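Local coordinates for 2-dehydropantoate 2-reductase (PDB 3HN2), which probably catalyses the NADPH-dependent reduction of 2-dehydropantoate (ketopantoate) to (R)-pantoate on the pathway to pantothenate, at residues A182-E185 with K186-W189; L269-A273 with I274-P278; Y61-P64 with E65-G68; S83-E86 with E87-P91. One frame throughout, in Å; residues are numbered along the deposited sequence.

Interaction 1. Residues A182-E185 with K186-W189; sequences ARWE and KLVW
Leu187 lies one helical turn on from Trp184, and its side chain runs back along the helix toward the indole. Its CB sits 3.4 Å from the carbonyl O of Trp184. CG passes the carbonyl O of Arg183 at 4.0 Å. At the tip the two methyls part. CD2 turns to one face of the Trp184 ring, 4.1 Å from CE3 and offset toward the rim, so the methyl touches the six-membered ring off centre. CD2 also packs on Pro278 of helix 271-284, which touches the Trp184 ring too. CD1 turns toward the carbonyl O of Ile274.

Val188 covers the next carbonyl. Its CG2 is anti to the carbonyl carbon, and this brings it back to within 3.4 Å of Trp184 O. That oxygen also accepts the N-H of Val188 at 3.2 Å. The neighbouring helical bonds are of the same kind: Lys186 N to Ala182 O is 3.1 Å, and Leu187 N to Arg183 O is 3.0 Å.

The polar side chains leave this apolar stripe. Lys186 has CG anti to its N (chi1 -151°) and stays extended, which carries NZ to the carbonyl O of Ala126 on strand 121-129. Arg183 pairs with Glu109 and bonds the carbonyls of Gln103 and Gly105. Glu185 forms a salt bridge with Arg181.

The segment is thus a largely buried turn of helix 179-200 whose polar groups are met by protein partners. One side packs against neighbouring helices. The other meets the Rossmann-type domain, consistent with a place at the interdomain cleft of ketopantoate reductases.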
# COMPACT_ATOMS: atom_id res chain seq x y z
N ALA A 182 -7.77 17.98 -3.08
CA ALA A 182 -6.80 17.10 -2.44
C ALA A 182 -7.11 16.78 -0.97
O ALA A 182 -6.85 15.66 -0.51
CB ALA A 182 -5.41 17.70 -2.57
N ARG A 183 -7.65 17.76 -0.24
CA ARG A 183 -8.13 17.58 1.14
C ARG A 183 -9.27 16.57 1.15
O ARG A 183 -9.28 15.62 1.95
CB ARG A 183 -8.62 18.91 1.73
CG ARG A 183 -7.51 19.91 2.09
CD ARG A 183 -7.15 19.86 3.58
NE ARG A 183 -5.72 20.08 3.78
CZ ARG A 183 -5.06 19.76 4.89
NH1 ARG A 183 -3.75 20.00 4.96
NH2 ARG A 183 -5.68 19.21 5.92
N TRP A 184 -10.22 16.76 0.24
CA TRP A 184 -11.36 15.86 0.07
C TRP A 184 -10.93 14.48 -0.42
O TRP A 184 -11.56 13.48 -0.08
CB TRP A 184 -12.37 16.47 -0.89
CG TRP A 184 -13.32 17.42 -0.23
CD1 TRP A 184 -13.26 18.78 -0.27
CD2 TRP A 184 -14.46 17.08 0.56
NE1 TRP A 184 -14.31 19.32 0.45
CE2 TRP A 184 -15.06 18.30 0.97
CE3 TRP A 184 -15.04 15.88 0.98
CZ2 TRP A 184 -16.20 18.34 1.77
CZ3 TRP A 184 -16.19 15.92 1.77
CH2 TRP A 184 -16.75 17.14 2.16
N GLU A 185 -9.87 14.44 -1.23
CA GLU A 185 -9.29 13.20 -1.72
C GLU A 185 -8.78 12.35 -0.56
O GLU A 185 -8.97 11.14 -0.55
CB GLU A 185 -8.16 13.48 -2.71
CG GLU A 185 -8.59 14.08 -4.05
CD GLU A 185 -7.44 14.17 -5.06
OE1 GLU A 185 -6.28 14.37 -4.63
OE2 GLU A 185 -7.70 14.03 -6.27
N LYS A 186 -8.16 12.99 0.43
CA LYS A 186 -7.64 12.29 1.61
C LYS A 186 -8.76 11.92 2.58
O LYS A 186 -8.63 10.96 3.34
CB LYS A 186 -6.58 13.11 2.33
CG LYS A 186 -5.56 12.24 3.05
CD LYS A 186 -4.99 12.91 4.28
CE LYS A 186 -4.21 11.92 5.12
NZ LYS A 186 -3.53 12.55 6.28
N LEU A 187 -9.84 12.70 2.56
CA LEU A 187 -11.04 12.42 3.35
C LEU A 187 -11.74 11.13 2.91
O LEU A 187 -12.37 10.46 3.73
CB LEU A 187 -12.02 13.60 3.29
CG LEU A 187 -12.21 14.53 4.51
CD1 LEU A 187 -11.12 14.40 5.58
CD2 LEU A 187 -12.38 16.00 4.07
N VAL A 188 -11.61 10.80 1.63
CA VAL A 188 -12.11 9.54 1.09
C VAL A 188 -11.45 8.33 1.76
O VAL A 188 -12.06 7.28 1.90
CB VAL A 188 -11.96 9.47 -0.45
CG1 VAL A 188 -12.32 8.07 -1.00
CG2 VAL A 188 -12.84 10.50 -1.11
N TRP A 189 -10.21 8.51 2.21
CA TRP A 189 -9.50 7.47 2.94
C TRP A 189 -9.70 7.58 4.44
O TRP A 189 -9.94 6.56 5.13
CB TRP A 189 -8.00 7.47 2.62
CG TRP A 189 -7.35 6.23 3.10
CD1 TRP A 189 -7.22 5.05 2.41
CD2 TRP A 189 -6.78 6.01 4.39
NE1 TRP A 189 -6.58 4.13 3.20
CE2 TRP A 189 -6.31 4.68 4.42
CE3 TRP A 189 -6.61 6.81 5.53
CZ2 TRP A 189 -5.67 4.12 5.54
CZ3 TRP A 189 -5.98 6.26 6.66
CH2 TRP A 189 -5.52 4.93 6.65

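Interaction 2. Residues L269-A273 with I274-P278; sequences LEIAA and IFRTP
Ile271 and Phe275 pack on the buried side of the helix start, with Ile271 CG2 4.2 Å from Phe275 CB. The tight part lies in the backbone just beneath them. Ile271 O takes two N-H groups from opposite faces of its carbonyl plane: Phe275 N at 2.8 Å and Arg276 N at 3.2 Å. The same oxygen lies at the edge of the Phe275 ring, near its plane.

Ala272 O is also gripped twice. Thr277 N reaches it at 2.8 Å, nearly in line with the C=O bond. This bond and that of Arg276 N span five residues, which makes the wider pi-type turn. Thr277 OG1 donates from above the carbonyl plane at 2.9 Å. The hydroxyl gets there because it is anti to the carbonyl carbon (chi1 -52°). Pro278 has no N-H, and its CD rests 3.3 Å from Ala273 O instead. Buried Glu270 holds the N-cap position; its CB touches Ile274 CD1, while its carboxylate turns to Thr79.

The solvent side is looser. Ala272 is exposed there. Arg276, partly exposed, bends at chi2 and forms a salt bridge with Glu300 on helix 290-302.

A pi-type turn followed by a proline kink characterises this first part of helix 271-284 in the C-terminal, largely helical domain.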
# COMPACT_ATOMS: atom_id res chain seq x y z
N LEU A 269 -10.00 12.61 20.28
CA LEU A 269 -10.02 12.30 18.86
C LEU A 269 -10.38 13.52 18.01
O LEU A 269 -11.07 14.43 18.48
CB LEU A 269 -10.99 11.15 18.58
CG LEU A 269 -10.86 9.89 19.45
CD1 LEU A 269 -11.86 8.84 19.04
CD2 LEU A 269 -9.46 9.31 19.41
N GLU A 270 -9.92 13.51 16.77
CA GLU A 270 -10.15 14.61 15.84
C GLU A 270 -11.47 14.46 15.06
O GLU A 270 -11.48 14.57 13.84
CB GLU A 270 -8.97 14.74 14.86
CG GLU A 270 -7.58 14.75 15.50
CD GLU A 270 -6.48 15.15 14.50
OE1 GLU A 270 -6.37 16.35 14.17
OE2 GLU A 270 -5.73 14.25 14.06
N ILE A 271 -12.56 14.20 15.78
CA ILE A 271 -13.88 14.00 15.18
C ILE A 271 -14.35 15.27 14.46
O ILE A 271 -14.86 15.19 13.34
CB ILE A 271 -14.96 13.60 16.22
CG1 ILE A 271 -14.51 12.40 17.06
CG2 ILE A 271 -16.34 13.35 15.56
CD1 ILE A 271 -14.51 11.07 16.32
N ALA A 272 -14.17 16.42 15.11
CA ALA A 272 -14.65 17.70 14.60
C ALA A 272 -14.16 17.98 13.18
O ALA A 272 -14.98 18.14 12.27
CB ALA A 272 -14.27 18.82 15.55
N ALA A 273 -12.85 17.95 12.99
CA ALA A 273 -12.24 18.25 11.68
C ALA A 273 -12.41 17.16 10.62
O ALA A 273 -12.68 17.47 9.46
CB ALA A 273 -10.78 18.60 11.86
N ILE A 274 -12.25 15.90 11.00
CA ILE A 274 -12.37 14.79 10.05
C ILE A 274 -13.84 14.51 9.64
O ILE A 274 -14.12 14.25 8.47
CB ILE A 274 -11.66 13.50 10.57
CG1 ILE A 274 -10.16 13.76 10.76
CG2 ILE A 274 -11.84 12.33 9.61
CD1 ILE A 274 -9.46 12.76 11.67
N PHE A 275 -14.76 14.60 10.60
CA PHE A 275 -16.15 14.18 10.37
C PHE A 275 -17.18 15.30 10.38
O PHE A 275 -17.95 15.43 9.43
CB PHE A 275 -16.56 13.13 11.40
CG PHE A 275 -15.87 11.81 11.26
CD1 PHE A 275 -16.44 10.79 10.51
CD2 PHE A 275 -14.66 11.58 11.91
CE1 PHE A 275 -15.81 9.56 10.40
CE2 PHE A 275 -14.02 10.34 11.80
CZ PHE A 275 -14.60 9.34 11.04
N ARG A 276 -17.23 16.08 11.46
CA ARG A 276 -18.33 17.03 11.64
C ARG A 276 -18.26 18.24 10.71
O ARG A 276 -19.30 18.72 10.25
CB ARG A 276 -18.48 17.46 13.11
CG ARG A 276 -19.06 16.37 14.02
CD ARG A 276 -20.52 16.06 13.67
NE ARG A 276 -21.07 14.95 14.43
CZ ARG A 276 -22.20 14.31 14.12
NH1 ARG A 276 -22.89 14.69 13.05
NH2 ARG A 276 -22.64 13.30 14.87
N THR A 277 -17.04 18.69 10.41
CA THR A 277 -16.79 19.76 9.43
C THR A 277 -17.15 19.37 7.98
O THR A 277 -17.87 20.13 7.32
CB THR A 277 -15.33 20.34 9.53
OG1 THR A 277 -15.04 20.71 10.89
CG2 THR A 277 -15.16 21.55 8.64
N PRO A 278 -16.66 18.21 7.47
CA PRO A 278 -17.16 17.77 6.16
C PRO A 278 -18.66 17.55 6.09
O PRO A 278 -19.28 17.95 5.10
CB PRO A 278 -16.41 16.46 5.93
CG PRO A 278 -15.15 16.67 6.64
CD PRO A 278 -15.58 17.31 7.92

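Interaction 3. Residues Y61-P64 with E65-G68; sequences YRAP and EEIG
Tyr61 presents one face of its ring to Ile67. The ethyl branch of Ile67 does the touching: CG1 lies 3.8 Å from the ring centroid and 26° off the ring normal, a CH-pi contact. It sits nearer the CG end of the ring, 3.5 Å from Tyr61 CG. Ile67 CG1 is placed there because it is anti to its carbonyl carbon (chi1 -48°).

Glu66 runs past the same ring in the opposite direction. Its CB is 3.8 Å from Tyr61 CD2, and OE2 ends near the ring edge. The ring and carboxylate planes are 60° apart. The extended chain of Glu66 also brushes the methyl of Ala63. Glu65, whose CD also nears that methyl, lies alongside Pro64, pointing the same way, with OE2 3.4 Å from Pro64 CG.

The backbone is lightly tied. Gly68 N reaches Pro64 O in a nearly straight bond of 3.2 Å, while the bond from Glu66 N to Ala63 O is weak. Gly68 then leaves the helix with positive phi.

The chemistry is therefore mostly apolar. Ring, isoleucine and proline face strand 28-31. The two acids stay at the exposed surface. Their carboxylate oxygens lie against Pro64, the ring edge and the backbone, but make no hydrogen bond or salt bridge across the contact.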
# COMPACT_ATOMS: atom_id res chain seq x y z
N TYR A 61 11.95 25.35 22.45
CA TYR A 61 11.40 26.47 23.20
C TYR A 61 10.11 26.03 23.89
O TYR A 61 9.53 24.99 23.53
CB TYR A 61 11.10 27.65 22.28
CG TYR A 61 12.32 28.29 21.63
CD1 TYR A 61 12.83 27.81 20.41
CD2 TYR A 61 12.94 29.40 22.20
CE1 TYR A 61 13.94 28.39 19.81
CE2 TYR A 61 14.04 29.99 21.60
CZ TYR A 61 14.54 29.48 20.41
OH TYR A 61 15.63 30.07 19.82
N ARG A 62 9.65 26.81 24.86
CA ARG A 62 8.40 26.48 25.55
C ARG A 62 7.33 27.56 25.38
O ARG A 62 6.14 27.30 25.57
CB ARG A 62 8.64 26.15 27.03
CG ARG A 62 9.40 27.21 27.84
CD ARG A 62 10.24 26.56 28.95
NE ARG A 62 9.61 25.37 29.52
CZ ARG A 62 10.13 24.62 30.48
NH1 ARG A 62 9.47 23.55 30.92
NH2 ARG A 62 11.31 24.93 31.01
N ALA A 63 7.75 28.75 25.00
CA ALA A 63 6.83 29.83 24.66
C ALA A 63 7.14 30.33 23.26
O ALA A 63 8.31 30.44 22.89
CB ALA A 63 6.95 30.97 25.67
N PRO A 64 6.09 30.60 22.45
CA PRO A 64 6.27 31.15 21.10
C PRO A 64 6.87 32.56 21.06
O PRO A 64 7.50 32.92 20.06
CB PRO A 64 4.86 31.15 20.52
CG PRO A 64 3.95 31.08 21.67
CD PRO A 64 4.67 30.35 22.76
N GLU A 65 6.68 33.34 22.12
CA GLU A 65 7.23 34.71 22.20
C GLU A 65 8.75 34.74 22.38
O GLU A 65 9.38 35.77 22.16
CB GLU A 65 6.53 35.55 23.28
CG GLU A 65 6.33 34.87 24.63
CD GLU A 65 4.95 34.25 24.79
OE1 GLU A 65 4.34 34.43 25.87
OE2 GLU A 65 4.47 33.59 23.85
N GLU A 66 9.32 33.60 22.77
CA GLU A 66 10.77 33.44 22.87
C GLU A 66 11.39 33.21 21.50
O GLU A 66 12.52 33.64 21.24
CB GLU A 66 11.11 32.27 23.80
CG GLU A 66 10.52 32.38 25.21
CD GLU A 66 10.73 31.12 26.05
OE1 GLU A 66 10.63 31.22 27.29
OE2 GLU A 66 11.01 30.04 25.48
N ILE A 67 10.65 32.54 20.62
CA ILE A 67 11.09 32.25 19.25
C ILE A 67 11.06 33.51 18.38
O ILE A 67 12.03 33.81 17.69
CB ILE A 67 10.23 31.15 18.59
CG1 ILE A 67 10.05 29.95 19.53
CG2 ILE A 67 10.82 30.72 17.26
CD1 ILE A 67 9.21 28.81 18.97
N GLY A 68 9.94 34.23 18.43
CA GLY A 68 9.79 35.46 17.67
C GLY A 68 9.43 35.24 16.21
O GLY A 68 9.12 34.11 15.82

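Interaction 4. Residues S83-E86 with E87-P91; sequences SRYE and ELIRP
Arg84, at the N-cap position, and then Tyr85 and Glu86 each offer a carbonyl to an N-H four residues on, to Leu88, Ile89 and Arg90 in turn, with Ile89 N 3.1 Å from Tyr85 O. The turn then tightens into a 3-10 segment at Arg90 and Pro91.

Arg84 and Glu87 form the charged contact. Glu87 CG stands between its backbone N and carbonyl carbon (chi1 59°), which folds the chain back over the helix start. Its OE1 comes over one face of the guanidinium, 3.1 Å from Arg84 NH1. The guanidinium and carboxylate planes are 34° apart. No N-H points at this oxygen, so the salt bridge rests on charge alone. Leu88 fills in next to it, with CD1 3.8 Å from Arg84 CB.

The buried side is apolar. Tyr85 and Ile89 run side by side in the same direction, and Tyr85 CD2 meets Ile89 CD1 at 3.9 Å. Both pack on Val75 of strand 72-75. The Tyr85 ring also lies against helix 108-115, and its hydroxyl is bonded to Gln103. On the outer side, Arg90 CB touches Glu86 O, but the charged ends of the two residues do not meet.

The helix thus links strands 72-75 and 98-101 in a beta-alpha-beta unit of the Rossmann-type domain. Its inner side holds by van der Waals packing and one tyrosine hydrogen bond. The Arg84-Glu87 attraction, nearer the surface, is one of charge without a directed bond.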
# COMPACT_ATOMS: atom_id res chain seq x y z
N SER A 83 -8.42 26.13 18.92
CA SER A 83 -8.79 27.34 19.66
C SER A 83 -7.55 28.08 20.15
O SER A 83 -7.59 29.29 20.39
CB SER A 83 -9.69 27.00 20.85
OG SER A 83 -9.12 25.96 21.63
N ARG A 84 -6.45 27.35 20.28
CA ARG A 84 -5.18 27.89 20.74
C ARG A 84 -4.34 28.46 19.60
O ARG A 84 -3.16 28.77 19.81
CB ARG A 84 -4.38 26.80 21.47
CG ARG A 84 -4.93 26.41 22.83
CD ARG A 84 -4.14 25.25 23.39
NE ARG A 84 -3.92 25.39 24.82
CZ ARG A 84 -2.79 25.82 25.38
NH1 ARG A 84 -1.76 26.16 24.62
NH2 ARG A 84 -2.70 25.90 26.70
N TYR A 85 -4.93 28.60 18.42
CA TYR A 85 -4.25 29.16 17.24
C TYR A 85 -3.63 30.53 17.49
O TYR A 85 -2.47 30.75 17.15
CB TYR A 85 -5.22 29.28 16.06
CG TYR A 85 -5.28 28.10 15.10
CD1 TYR A 85 -6.36 27.96 14.24
CD2 TYR A 85 -4.26 27.15 15.06
CE1 TYR A 85 -6.43 26.89 13.35
CE2 TYR A 85 -4.32 26.08 14.17
CZ TYR A 85 -5.41 25.96 13.32
OH TYR A 85 -5.49 24.91 12.44
N GLU A 86 -4.42 31.42 18.08
CA GLU A 86 -4.02 32.82 18.29
C GLU A 86 -2.82 32.97 19.22
O GLU A 86 -1.85 33.63 18.86
CB GLU A 86 -5.22 33.65 18.77
CG GLU A 86 -4.96 35.15 18.93
CD GLU A 86 -4.90 35.58 20.39
OE1 GLU A 86 -3.82 36.01 20.84
OE2 GLU A 86 -5.94 35.49 21.09
N GLU A 87 -2.88 32.33 20.39
CA GLU A 87 -1.78 32.42 21.36
C GLU A 87 -0.46 31.81 20.87
O GLU A 87 0.62 32.34 21.13
CB GLU A 87 -2.17 31.85 22.74
CG GLU A 87 -2.60 30.39 22.75
CD GLU A 87 -2.25 29.67 24.05
OE1 GLU A 87 -3.11 28.94 24.58
OE2 GLU A 87 -1.10 29.83 24.54
N LEU A 88 -0.57 30.71 20.12
CA LEU A 88 0.61 29.93 19.71
C LEU A 88 1.31 30.45 18.46
O LEU A 88 2.51 30.24 18.30
CB LEU A 88 0.23 28.46 19.51
CG LEU A 88 -0.16 27.62 20.73
CD1 LEU A 88 -0.78 26.32 20.26
CD2 LEU A 88 1.03 27.34 21.64
N ILE A 89 0.58 31.13 17.57
CA ILE A 89 1.14 31.52 16.27
C ILE A 89 1.40 33.03 16.12
O ILE A 89 2.40 33.41 15.51
CB ILE A 89 0.30 30.91 15.09
CG1 ILE A 89 0.33 29.38 15.15
CG2 ILE A 89 0.81 31.36 13.72
CD1 ILE A 89 -0.79 28.69 14.41
N ARG A 90 0.55 33.87 16.71
CA ARG A 90 0.71 35.35 16.64
C ARG A 90 2.11 35.94 16.91
O ARG A 90 2.54 36.81 16.15
CB ARG A 90 -0.41 36.08 17.44
CG ARG A 90 -0.05 37.42 18.09
CD ARG A 90 -0.19 38.62 17.14
NE ARG A 90 -1.55 39.16 17.12
CZ ARG A 90 -2.45 38.89 16.17
NH1 ARG A 90 -3.66 39.44 16.25
NH2 ARG A 90 -2.16 38.08 15.16
N PRO A 91 2.84 35.46 17.96
CA PRO A 91 4.22 35.96 18.13
C PRO A 91 5.21 35.59 17.02
O PRO A 91 6.25 36.23 16.89
CB PRO A 91 4.66 35.31 19.45
CG PRO A 91 3.41 34.93 20.14
CD PRO A 91 2.48 34.53 19.06

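In the fold
The four contacts form two touching pairs, one in each domain. Interactions 1 and 2 meet in the C-terminal domain with centres 13 Å apart: Pro278 CG lies 3.8 Å from Leu187 CD2. Interactions 3 and 4 meet in the Rossmann-type domain, centres 11 Å apart, where Pro64 CB lies 3.4 Å from Leu88 O. No contact bridges the pairs directly; the nearest atoms of interactions 2 and 4 are about 8 Å apart. The loop at Gln103 to Leu106 lies between them. Gln103 bonds both Arg183 and Tyr85, and Leu106 meets interactions 1 and 2. In this family the NADP and substrate sites lie in the interdomain cleft. The centre of interaction 3 lies farthest from the chain's centre, about 23 Å.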